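Hydrazine synthase subunit beta (Candidatus Kuenenia stuttgartiensis, PDB 5C2V) forms part of the complex that condenses nitric oxide with ammonium to make hydrazine, and may modulate passage of hydroxylamine through the tunnel between two active sites. Local coordinates at residues A61-D65 against G66-Y70; V81-I84 against Q85-Q88; V125-T128 against G129-E132; V196-D200 against G201-A205. All coordinates share one frame; numbering follows the deposited sequence.

In the fold
All four contacts are tight hairpin connections in a beta-propeller built of four-stranded antiparallel blades. Interactions 1 and 4 join the first and second strands of two different blades through a Thr-Pro-Asp-Gly turn, where a threonine hydroxyl and an aspartate do the polar work. Interactions 2 and 3 join third and fourth strands, farther from the chain's centre, and share a G1 bulge facing an aspartate. Interaction 4 is a buried contact with a CH-pi contact of an isoleucine methyl on a tyrosine face; the other three are partly buried, and in 2 and 3 an aspartate carboxylate binds the turn amides. Interactions 1 and 2 lie in one blade, and interaction 3, in the next, touches both.

Interaction 1 of 4, residues A61-D65 against G66-Y70; sequences AVTPD and GAFLY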
loop_
_atom_site.group_PDB
_atom_site.type_symbol
_atom_site.label_atom_id
_atom_site.label_comp_id
_atom_site.label_asym_id
_atom_site.label_seq_id
_atom_site.Cartn_x
_atom_site.Cartn_y
_atom_site.Cartn_z
ATOM N N ALA B 61 35.537 -15.637 -46.646
ATOM C CA ALA B 61 34.216 -16.085 -47.084
ATOM C C ALA B 61 34.332 -17.284 -48.023
ATOM O O ALA B 61 35.231 -17.344 -48.861
ATOM C CB ALA B 61 33.465 -14.951 -47.763
ATOM N N VAL B 62 33.414 -18.235 -47.878
ATOM C CA VAL B 62 33.438 -19.455 -48.679
ATOM C C VAL B 62 32.415 -19.398 -49.812
ATOM O O VAL B 62 31.308 -18.892 -49.636
ATOM C CB VAL B 62 33.159 -20.699 -47.807
ATOM C CG1 VAL B 62 33.388 -21.978 -48.601
ATOM C CG2 VAL B 62 34.030 -20.679 -46.564
ATOM N N THR B 63 32.799 -19.913 -50.978
ATOM C CA THR B 63 31.886 -20.023 -52.109
ATOM C C THR B 63 30.805 -21.060 -51.806
ATOM O O THR B 63 31.056 -22.011 -51.066
ATOM C CB THR B 63 32.634 -20.407 -53.403
ATOM O OG1 THR B 63 33.300 -21.663 -53.220
ATOM C CG2 THR B 63 33.659 -19.342 -53.762
ATOM N N PRO B 64 29.597 -20.871 -52.368
ATOM C CA PRO B 64 28.455 -21.770 -52.143
ATOM C C PRO B 64 28.769 -23.249 -52.379
ATOM O O PRO B 64 28.226 -24.103 -51.681
ATOM C CB PRO B 64 27.424 -21.271 -53.156
ATOM C CG PRO B 64 27.722 -19.825 -53.291
ATOM C CD PRO B 64 29.218 -19.706 -53.189
ATOM N N ASP B 65 29.620 -23.544 -53.357
ATOM C CA ASP B 65 30.022 -24.921 -53.623
ATOM C C ASP B 65 31.088 -25.394 -52.638
ATOM O O ASP B 65 31.195 -26.585 -52.346
ATOM C CB ASP B 65 30.526 -25.062 -55.061
ATOM C CG ASP B 65 31.447 -23.929 -55.472
ATOM O OD1 ASP B 65 32.272 -23.493 -54.642
ATOM O OD2 ASP B 65 31.341 -23.471 -56.629
ATOM N N GLY B 66 31.874 -24.450 -52.128
ATOM C CA GLY B 66 32.906 -24.752 -51.152
ATOM C C GLY B 66 34.227 -25.183 -51.759
ATOM O O GLY B 66 35.003 -25.894 -51.124
ATOM N N ALA B 67 34.475 -24.776 -53.001
ATOM C CA ALA B 67 35.743 -25.080 -53.659
ATOM C C ALA B 67 36.784 -23.974 -53.485
ATOM O O ALA B 67 37.951 -24.158 -53.834
ATOM C CB ALA B 67 35.510 -25.347 -55.138
ATOM N N PHE B 68 36.370 -22.832 -52.944
ATOM C CA PHE B 68 37.263 -21.679 -52.839
ATOM C C PHE B 68 37.054 -20.882 -51.555
ATOM O O PHE B 68 35.954 -20.838 -51.007
ATOM C CB PHE B 68 37.082 -20.752 -54.046
ATOM C CG PHE B 68 37.363 -21.408 -55.370
ATOM C CD1 PHE B 68 38.657 -21.484 -55.860
ATOM C CD2 PHE B 68 36.332 -21.939 -56.127
ATOM C CE1 PHE B 68 38.917 -22.084 -57.078
ATOM C CE2 PHE B 68 36.587 -22.540 -57.346
ATOM C CZ PHE B 68 37.881 -22.612 -57.822
ATOM N N LEU B 69 38.126 -20.251 -51.086
ATOM C CA LEU B 69 38.068 -19.405 -49.899
ATOM C C LEU B 69 38.672 -18.032 -50.176
ATOM O O LEU B 69 39.864 -17.918 -50.464
ATOM C CB LEU B 69 38.795 -20.071 -48.729
ATOM C CG LEU B 69 38.832 -19.283 -47.419
ATOM C CD1 LEU B 69 37.436 -19.140 -46.834
ATOM C CD2 LEU B 69 39.772 -19.942 -46.421
ATOM N N TYR B 70 37.850 -16.993 -50.083
ATOM C CA TYR B 70 38.322 -15.631 -50.302
ATOM C C TYR B 70 38.711 -14.987 -48.977
ATOM O O TYR B 70 37.857 -14.717 -48.135
ATOM C CB TYR B 70 37.252 -14.792 -51.004
ATOM C CG TYR B 70 37.095 -15.082 -52.481
ATOM C CD1 TYR B 70 36.640 -16.318 -52.924
ATOM C CD2 TYR B 70 37.391 -14.114 -53.432
ATOM C CE1 TYR B 70 36.492 -16.583 -54.273
ATOM C CE2 TYR B 70 37.246 -14.371 -54.783
ATOM C CZ TYR B 70 36.797 -15.606 -55.197
ATOM O OH TYR B 70 36.650 -15.866 -56.541
#
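The rings of Phe68 and Tyr70 meet 61-65 mainly at their edges. Thr63 OG1 lies near the plane of the Phe68 ring, and Ala61 O near that of Tyr70. The Thr63 methyl approaches the Tyr70 ring obliquely, with CG2 4.0 Å from CE1, and also rests on Phe68, 3.7 Å from its CB. Beyond the hairpin, the Tyr70 hydroxyl bonds to Thr128 OG1, and its ring packs on Ile102 and Val81.

Ala61 and Tyr70 form the antiparallel hydrogen-bonded pair, with Ala61 N and Tyr70 O 2.9 Å apart. The small alanine suits this buried place against strand 99-104. Val62 and Leu69 share the other face of the sheet, where CG2 of the valine meets CD1 of the leucine at 3.7 Å. Both pack on Phe28 and Ile84, so branched aliphatics fit here.

The turn is stitched by Thr63. With OG1 set between the backbone N and the carbonyl carbon (chi1 59°), the hydroxyl accepts from Phe68 N at 3.3 Å and donates to Asp65 OD1. The same carboxylate oxygen takes the N-H of Ala67 at 3.0 Å, from above the carboxylate plane and along a nearly straight bond. Pro64 has the phi the turn needs, and Gly66 adopts the positive phi that follows it.

With two donors on OD1, the Asp65 carboxylate is held against the chain, which would probably favour its ionised form. The threonine hydroxyl, acting as both donor and acceptor, links this exposed acid to the first amide of strand 68-73.

Interaction 2 of 4, residues V81-I84 against Q85-Q88; sequences VVDI and QRKQ
Asp83 is the hub of this hairpin turn, gripping Gln85-Gln88 with both backbone and side chain. Among the backbone bonds, Asp83 N gives its hydrogen to Gln88 O at 2.8 Å. The Asp83 carbonyl faces two amides in return. It accepts weakly from Gln88 N at 3.3 Å and from Lys87 N, the latter strongly bent. This pairing of one residue with two is a G1 beta bulge, and Lys87 takes the positive phi (57°) that the bulge requires.

The side-chain bond runs from Arg86 N to Asp83 OD1 at 2.8 Å, reaching the oxygen on its anti side and 25° out of the carboxylate plane. A short acidic side chain suits this place, since its oxygen can bend back to the Arg86 amide when CG stands opposite the backbone N (chi1 -164°).

Van der Waals and weak C-H...O contacts form a third group. The Arg86 side chain crosses that of Asp83 at about a right angle, its CB and CG methylenes lying against the carboxylate, with CB 3.3 Å from Asp83 OD1. Its charged end does not close a salt bridge: Asp83 OD2 and Arg86 NH1 are 5.0 Å apart, so any attraction is longer-ranged. Val82 adds a CA-H...O contact to Gln88 O.

The turn links the third and fourth strands of its blade, 78-83 and 88-94. Val82 packs on Leu69 and Val71 of strand 68-73 and on Val51 of strand 46-52, Asp83 on Phe68, and Val81 on Ile90 and Ile93.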
loop_
_atom_site.group_PDB
_atom_site.type_symbol
_atom_site.label_atom_id
_atom_site.label_comp_id
_atom_site.label_asym_id
_atom_site.label_seq_id
_atom_site.Cartn_x
_atom_site.Cartn_y
_atom_site.Cartn_z
ATOM N N VAL B 81 42.822 -15.531 -52.998
ATOM C CA VAL B 81 41.911 -16.592 -53.410
ATOM C C VAL B 81 42.564 -17.945 -53.154
ATOM O O VAL B 81 43.627 -18.244 -53.698
ATOM C CB VAL B 81 41.516 -16.476 -54.891
ATOM C CG1 VAL B 81 40.578 -17.610 -55.276
ATOM C CG2 VAL B 81 40.865 -15.130 -55.160
ATOM N N VAL B 82 41.922 -18.758 -52.321
ATOM C CA VAL B 82 42.504 -20.023 -51.892
ATOM C C VAL B 82 41.744 -21.224 -52.442
ATOM O O VAL B 82 40.518 -21.287 -52.356
ATOM C CB VAL B 82 42.543 -20.120 -50.351
ATOM C CG1 VAL B 82 43.041 -21.489 -49.906
ATOM C CG2 VAL B 82 43.410 -19.013 -49.771
ATOM N N ASP B 83 42.479 -22.176 -53.009
ATOM C CA ASP B 83 41.892 -23.443 -53.413
ATOM C C ASP B 83 41.758 -24.313 -52.168
ATOM O O ASP B 83 42.752 -24.622 -51.511
ATOM C CB ASP B 83 42.752 -24.129 -54.476
ATOM C CG ASP B 83 42.011 -25.229 -55.210
ATOM O OD1 ASP B 83 41.791 -26.304 -54.614
ATOM O OD2 ASP B 83 41.654 -25.020 -56.389
ATOM N N ILE B 84 40.530 -24.706 -51.847
ATOM C CA ILE B 84 40.256 -25.394 -50.591
ATOM C C ILE B 84 40.767 -26.832 -50.613
ATOM O O ILE B 84 41.309 -27.326 -49.623
ATOM C CB ILE B 84 38.746 -25.379 -50.268
ATOM C CG1 ILE B 84 38.270 -23.938 -50.069
ATOM C CG2 ILE B 84 38.445 -26.208 -49.028
ATOM C CD1 ILE B 84 36.833 -23.817 -49.620
ATOM N N GLN B 85 40.609 -27.493 -51.754
ATOM C CA GLN B 85 41.042 -28.877 -51.895
ATOM C C GLN B 85 42.558 -28.980 -52.066
ATOM O O GLN B 85 43.187 -29.895 -51.536
ATOM C CB GLN B 85 40.325 -29.532 -53.076
ATOM C CG GLN B 85 38.823 -29.298 -53.072
ATOM C CD GLN B 85 38.225 -29.293 -54.465
ATOM O OE1 GLN B 85 38.946 -29.290 -55.463
ATOM N NE2 GLN B 85 36.899 -29.288 -54.539
ATOM N N ARG B 86 43.138 -28.036 -52.801
ATOM C CA ARG B 86 44.582 -28.017 -53.019
ATOM C C ARG B 86 45.341 -27.424 -51.835
ATOM O O ARG B 86 46.552 -27.619 -51.711
ATOM C CB ARG B 86 44.924 -27.229 -54.285
ATOM C CG ARG B 86 44.562 -27.924 -55.584
ATOM C CD ARG B 86 44.973 -27.071 -56.770
ATOM N NE ARG B 86 46.378 -26.683 -56.692
ATOM C CZ ARG B 86 46.942 -25.752 -57.457
ATOM N NH1 ARG B 86 46.217 -25.107 -58.361
ATOM N NH2 ARG B 86 48.228 -25.465 -57.315
ATOM N N LYS B 87 44.622 -26.701 -50.980
ATOM C CA LYS B 87 45.209 -26.022 -49.823
ATOM C C LYS B 87 46.317 -25.057 -50.251
ATOM O O LYS B 87 47.401 -25.045 -49.668
ATOM C CB LYS B 87 45.752 -27.040 -48.816
ATOM C CG LYS B 87 44.769 -28.144 -48.450
ATOM C CD LYS B 87 45.449 -29.242 -47.645
ATOM C CE LYS B 87 44.504 -30.403 -47.379
ATOM N NZ LYS B 87 43.322 -29.990 -46.575
ATOM N N GLN B 88 46.033 -24.252 -51.270
ATOM C CA GLN B 88 47.022 -23.345 -51.848
ATOM C C GLN B 88 46.367 -22.056 -52.353
ATOM O O GLN B 88 45.258 -22.091 -52.886
ATOM C CB GLN B 88 47.767 -24.048 -52.989
ATOM C CG GLN B 88 48.698 -23.162 -53.804
ATOM C CD GLN B 88 49.967 -22.799 -53.059
ATOM O OE1 GLN B 88 50.303 -23.410 -52.045
ATOM N NE2 GLN B 88 50.684 -21.802 -53.565
#

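Interaction 3 of 4, residues V125-T128 against G129-E132; sequences VIDT and GRME
Ile126 approaches the returning chain through its backbone and its CG2 methyl, both close to the carbonyl oxygen of Glu132. The CA-H...O contact spans 3.2 Å from Ile126 CA to Glu132 O. The branched aliphatic side chain of Ile126 otherwise suits a buried strand position.

Asp127 comes next and carries the turn. Its N-H makes a bent hydrogen bond to Glu132 O at 3.0 Å. Glu132 N donates to Asp127 O at 3.3 Å. Met131 also faces Asp127, which makes a G1 beta bulge, and a positive phi at Met131 (57°) gives it its shape. The carboxylate swings back across the turn because CG lies opposite the backbone N (chi1 -177°). Its OD2 then receives Arg130 N at 2.7 Å on the anti lone pair, and a weak, bent bond from Gly129 N. OD2 also lies over one face of the Arg130 guanidinium, well out of its plane; any attraction is probably electrostatic only, since no N-H points at the oxygen.

Thr128, whose hydroxyl has its partner in the preceding blade, meets the bent end of Met131 with its carbonyl oxygen, Met131 CE to Thr128 O 3.6 Å.

The turn joins strands 122-127 and 132-137. Val125 packs on Val134 and on Tyr112 of strand 110-115, while Ile126 reaches Ile93 and Met131 reaches Ile90, both on strand 88-94 of the preceding blade. The Met131 carbonyl is bonded by Lys91.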
loop_
_atom_site.group_PDB
_atom_site.type_symbol
_atom_site.label_atom_id
_atom_site.label_comp_id
_atom_site.label_asym_id
_atom_site.label_seq_id
_atom_site.Cartn_x
_atom_site.Cartn_y
_atom_site.Cartn_z
ATOM N N VAL B 125 33.781 -4.756 -55.595
ATOM C CA VAL B 125 33.132 -5.945 -56.127
ATOM C C VAL B 125 34.129 -6.776 -56.934
ATOM O O VAL B 125 35.017 -6.240 -57.598
ATOM C CB VAL B 125 31.904 -5.585 -56.994
ATOM C CG1 VAL B 125 30.975 -4.661 -56.226
ATOM C CG2 VAL B 125 32.327 -4.929 -58.288
ATOM N N ILE B 126 33.994 -8.093 -56.838
ATOM C CA ILE B 126 34.915 -9.017 -57.484
ATOM C C ILE B 126 34.169 -10.136 -58.205
ATOM O O ILE B 126 33.400 -10.870 -57.591
ATOM C CB ILE B 126 35.889 -9.643 -56.463
ATOM C CG1 ILE B 126 36.840 -8.582 -55.906
ATOM C CG2 ILE B 126 36.672 -10.780 -57.097
ATOM C CD1 ILE B 126 37.783 -9.106 -54.844
ATOM N N ASP B 127 34.398 -10.264 -59.507
ATOM C CA ASP B 127 33.820 -11.368 -60.264
ATOM C C ASP B 127 34.582 -12.653 -59.957
ATOM O O ASP B 127 35.810 -12.649 -59.902
ATOM C CB ASP B 127 33.846 -11.076 -61.763
ATOM C CG ASP B 127 33.194 -12.173 -62.580
ATOM O OD1 ASP B 127 31.948 -12.195 -62.659
ATOM O OD2 ASP B 127 33.925 -13.020 -63.133
ATOM N N THR B 128 33.858 -13.749 -59.751
ATOM C CA THR B 128 34.494 -15.008 -59.375
ATOM C C THR B 128 35.117 -15.712 -60.582
ATOM O O THR B 128 36.103 -16.437 -60.443
ATOM C CB THR B 128 33.495 -15.959 -58.672
ATOM O OG1 THR B 128 34.208 -17.035 -58.051
ATOM C CG2 THR B 128 32.481 -16.523 -59.658
ATOM N N GLY B 129 34.544 -15.497 -61.763
ATOM C CA GLY B 129 35.058 -16.095 -62.981
ATOM C C GLY B 129 36.345 -15.436 -63.427
ATOM O O GLY B 129 37.332 -16.101 -63.740
ATOM N N ARG B 130 36.339 -14.112 -63.452
ATOM C CA ARG B 130 37.522 -13.371 -63.838
ATOM C C ARG B 130 38.535 -13.435 -62.702
ATOM O O ARG B 130 39.742 -13.314 -62.927
ATOM C CB ARG B 130 37.153 -11.926 -64.174
ATOM C CG ARG B 130 36.047 -11.816 -65.215
ATOM C CD ARG B 130 35.806 -10.373 -65.630
ATOM N NE ARG B 130 34.460 -10.067 -66.133
ATOM C CZ ARG B 130 33.705 -10.830 -66.928
ATOM N NH1 ARG B 130 34.143 -11.977 -67.425
ATOM N NH2 ARG B 130 32.500 -10.400 -67.281
ATOM N N MET B 131 38.025 -13.654 -61.488
ATOM C CA MET B 131 38.831 -13.626 -60.270
ATOM C C MET B 131 39.517 -12.268 -60.194
ATOM O O MET B 131 40.743 -12.205 -60.058
ATOM C CB MET B 131 39.843 -14.781 -60.262
ATOM C CG MET B 131 40.218 -15.276 -58.880
ATOM S SD MET B 131 40.817 -16.971 -58.935
ATOM C CE MET B 131 39.361 -17.798 -59.575
ATOM N N GLU B 132 38.725 -11.192 -60.316
ATOM C CA GLU B 132 39.268 -9.840 -60.506
ATOM C C GLU B 132 38.279 -8.807 -59.989
ATOM O O GLU B 132 37.092 -9.088 -59.835
ATOM C CB GLU B 132 39.623 -9.664 -62.003
ATOM C CG GLU B 132 40.160 -8.324 -62.600
ATOM C CD GLU B 132 39.201 -7.211 -62.725
ATOM O OE1 GLU B 132 37.963 -7.447 -62.650
ATOM O OE2 GLU B 132 39.662 -6.035 -62.904
#

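Interaction 4 of 4, residues V196-D200 against G201-A205; sequences VYTPD and GKYIA
In Ile204 the first torsion (chi1 51°) sets CG1 between the backbone N and the carbonyl carbon and turns CG2 to the side opposite that carbon, which lays the CG2 methyl over the face of the Tyr197 ring. The methyl carbon sits 3.3 Å from the ring centroid and only 4° off its normal, a centred CH-pi contact between side chains lying side by side. The Gly201 carbonyl oxygen stands at the edge of the same ring, 3.8 Å from CE1. Thr198 holds OG1 in the corresponding position (chi1 55°), where it accepts from Tyr203 N at 3.1 Å and donates to Asp200 OD1.

On the other face of the sheet, Val196 CG2 touches Ala205 CB at 3.6 Å. Val196 and Ala205 form the hydrogen-bonded pair of the hairpin, while Tyr197 and Ile204 form the non-hydrogen-bonded one.

Thr198 to Gly201 is a type I beta turn, closed by the hydrogen bond from Gly201 N to Thr198 O. The same Thr-Pro-Asp-Gly sequence makes the corresponding turn at 63-66, in another blade of this propeller: proline has the phi the turn needs, and glycine accepts the positive phi at its end. Against the Val196 face lie Met259 and Met261 of strand 256-261.

Asp200, which is exposed, lays OD2 against the aliphatic chain of Lys202, 3.2 Å from CD, and 4.4 Å from NZ, beyond a salt bridge. Lys202 NZ makes a weak hydrogen bond to Asn665 of the alpha subunit, and Tyr203 OH bonds to Arg291.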
loop_
_atom_site.group_PDB
_atom_site.type_symbol
_atom_site.label_atom_id
_atom_site.label_comp_id
_atom_site.label_asym_id
_atom_site.label_seq_id
_atom_site.Cartn_x
_atom_site.Cartn_y
_atom_site.Cartn_z
ATOM N N VAL B 196 24.331 -8.750 -39.295
ATOM C CA VAL B 196 23.760 -9.993 -39.820
ATOM C C VAL B 196 22.304 -9.831 -40.245
ATOM O O VAL B 196 21.607 -8.936 -39.777
ATOM C CB VAL B 196 23.845 -11.145 -38.793
ATOM C CG1 VAL B 196 25.294 -11.508 -38.511
ATOM C CG2 VAL B 196 23.112 -10.780 -37.514
ATOM N N TYR B 197 21.860 -10.712 -41.138
ATOM C CA TYR B 197 20.483 -10.714 -41.623
ATOM C C TYR B 197 19.689 -11.866 -41.021
ATOM O O TYR B 197 20.234 -12.939 -40.765
ATOM C CB TYR B 197 20.445 -10.816 -43.151
ATOM C CG TYR B 197 20.063 -9.541 -43.873
ATOM C CD1 TYR B 197 18.741 -9.123 -43.935
ATOM C CD2 TYR B 197 21.022 -8.772 -44.516
ATOM C CE1 TYR B 197 18.388 -7.965 -44.604
ATOM C CE2 TYR B 197 20.680 -7.615 -45.187
ATOM C CZ TYR B 197 19.362 -7.213 -45.226
ATOM O OH TYR B 197 19.019 -6.060 -45.893
ATOM N N THR B 198 18.399 -11.641 -40.796
ATOM C CA THR B 198 17.504 -12.713 -40.386
ATOM C C THR B 198 17.141 -13.552 -41.610
ATOM O O THR B 198 17.072 -13.025 -42.719
ATOM C CB THR B 198 16.226 -12.168 -39.717
ATOM O OG1 THR B 198 15.581 -11.237 -40.597
ATOM C CG2 THR B 198 16.565 -11.472 -38.410
ATOM N N PRO B 199 16.924 -14.863 -41.413
ATOM C CA PRO B 199 16.622 -15.801 -42.503
ATOM C C PRO B 199 15.471 -15.361 -43.411
ATOM O O PRO B 199 15.468 -15.708 -44.592
ATOM C CB PRO B 199 16.255 -17.084 -41.757
ATOM C CG PRO B 199 17.047 -17.009 -40.504
ATOM C CD PRO B 199 17.064 -15.558 -40.120
ATOM N N ASP B 200 14.510 -14.616 -42.872
ATOM C CA ASP B 200 13.406 -14.108 -43.678
ATOM C C ASP B 200 13.746 -12.754 -44.300
ATOM O O ASP B 200 13.024 -12.260 -45.166
ATOM C CB ASP B 200 12.132 -14.003 -42.835
ATOM C CG ASP B 200 12.309 -13.120 -41.616
ATOM O OD1 ASP B 200 13.466 -12.811 -41.265
ATOM O OD2 ASP B 200 11.289 -12.742 -41.004
ATOM N N GLY B 201 14.849 -12.162 -43.851
ATOM C CA GLY B 201 15.343 -10.920 -44.420
ATOM C C GLY B 201 14.574 -9.670 -44.028
ATOM O O GLY B 201 14.697 -8.634 -44.682
ATOM N N LYS B 202 13.779 -9.761 -42.967
ATOM C CA LYS B 202 12.991 -8.617 -42.513
ATOM C C LYS B 202 13.715 -7.765 -41.471
ATOM O O LYS B 202 13.249 -6.680 -41.122
ATOM C CB LYS B 202 11.652 -9.090 -41.946
ATOM C CG LYS B 202 10.716 -9.690 -42.981
ATOM C CD LYS B 202 9.549 -10.398 -42.315
ATOM C CE LYS B 202 8.821 -9.481 -41.347
ATOM N NZ LYS B 202 7.766 -10.209 -40.591
ATOM N N TYR B 203 14.849 -8.251 -40.976
ATOM C CA TYR B 203 15.586 -7.543 -39.933
ATOM C C TYR B 203 17.095 -7.698 -40.089
ATOM O O TYR B 203 17.571 -8.663 -40.688
ATOM C CB TYR B 203 15.177 -8.039 -38.542
ATOM C CG TYR B 203 13.687 -8.139 -38.306
ATOM C CD1 TYR B 203 12.957 -7.039 -37.874
ATOM C CD2 TYR B 203 13.012 -9.338 -38.498
ATOM C CE1 TYR B 203 11.596 -7.129 -37.651
ATOM C CE2 TYR B 203 11.652 -9.437 -38.278
ATOM C CZ TYR B 203 10.948 -8.329 -37.854
ATOM O OH TYR B 203 9.592 -8.421 -37.633
ATOM N N ILE B 204 17.844 -6.744 -39.545
ATOM C CA ILE B 204 19.290 -6.896 -39.417
ATOM C C ILE B 204 19.739 -6.593 -37.994
ATOM O O ILE B 204 19.203 -5.699 -37.338
ATOM C CB ILE B 204 20.069 -5.985 -40.390
ATOM C CG1 ILE B 204 19.579 -4.541 -40.293
ATOM C CG2 ILE B 204 19.944 -6.493 -41.816
ATOM C CD1 ILE B 204 20.367 -3.572 -41.150
ATOM N N ALA B 205 20.721 -7.349 -37.515
ATOM C CA ALA B 205 21.291 -7.114 -36.195
ATOM C C ALA B 205 22.678 -6.496 -36.325
ATOM O O ALA B 205 23.473 -6.905 -37.176
ATOM C CB ALA B 205 21.352 -8.407 -35.398
#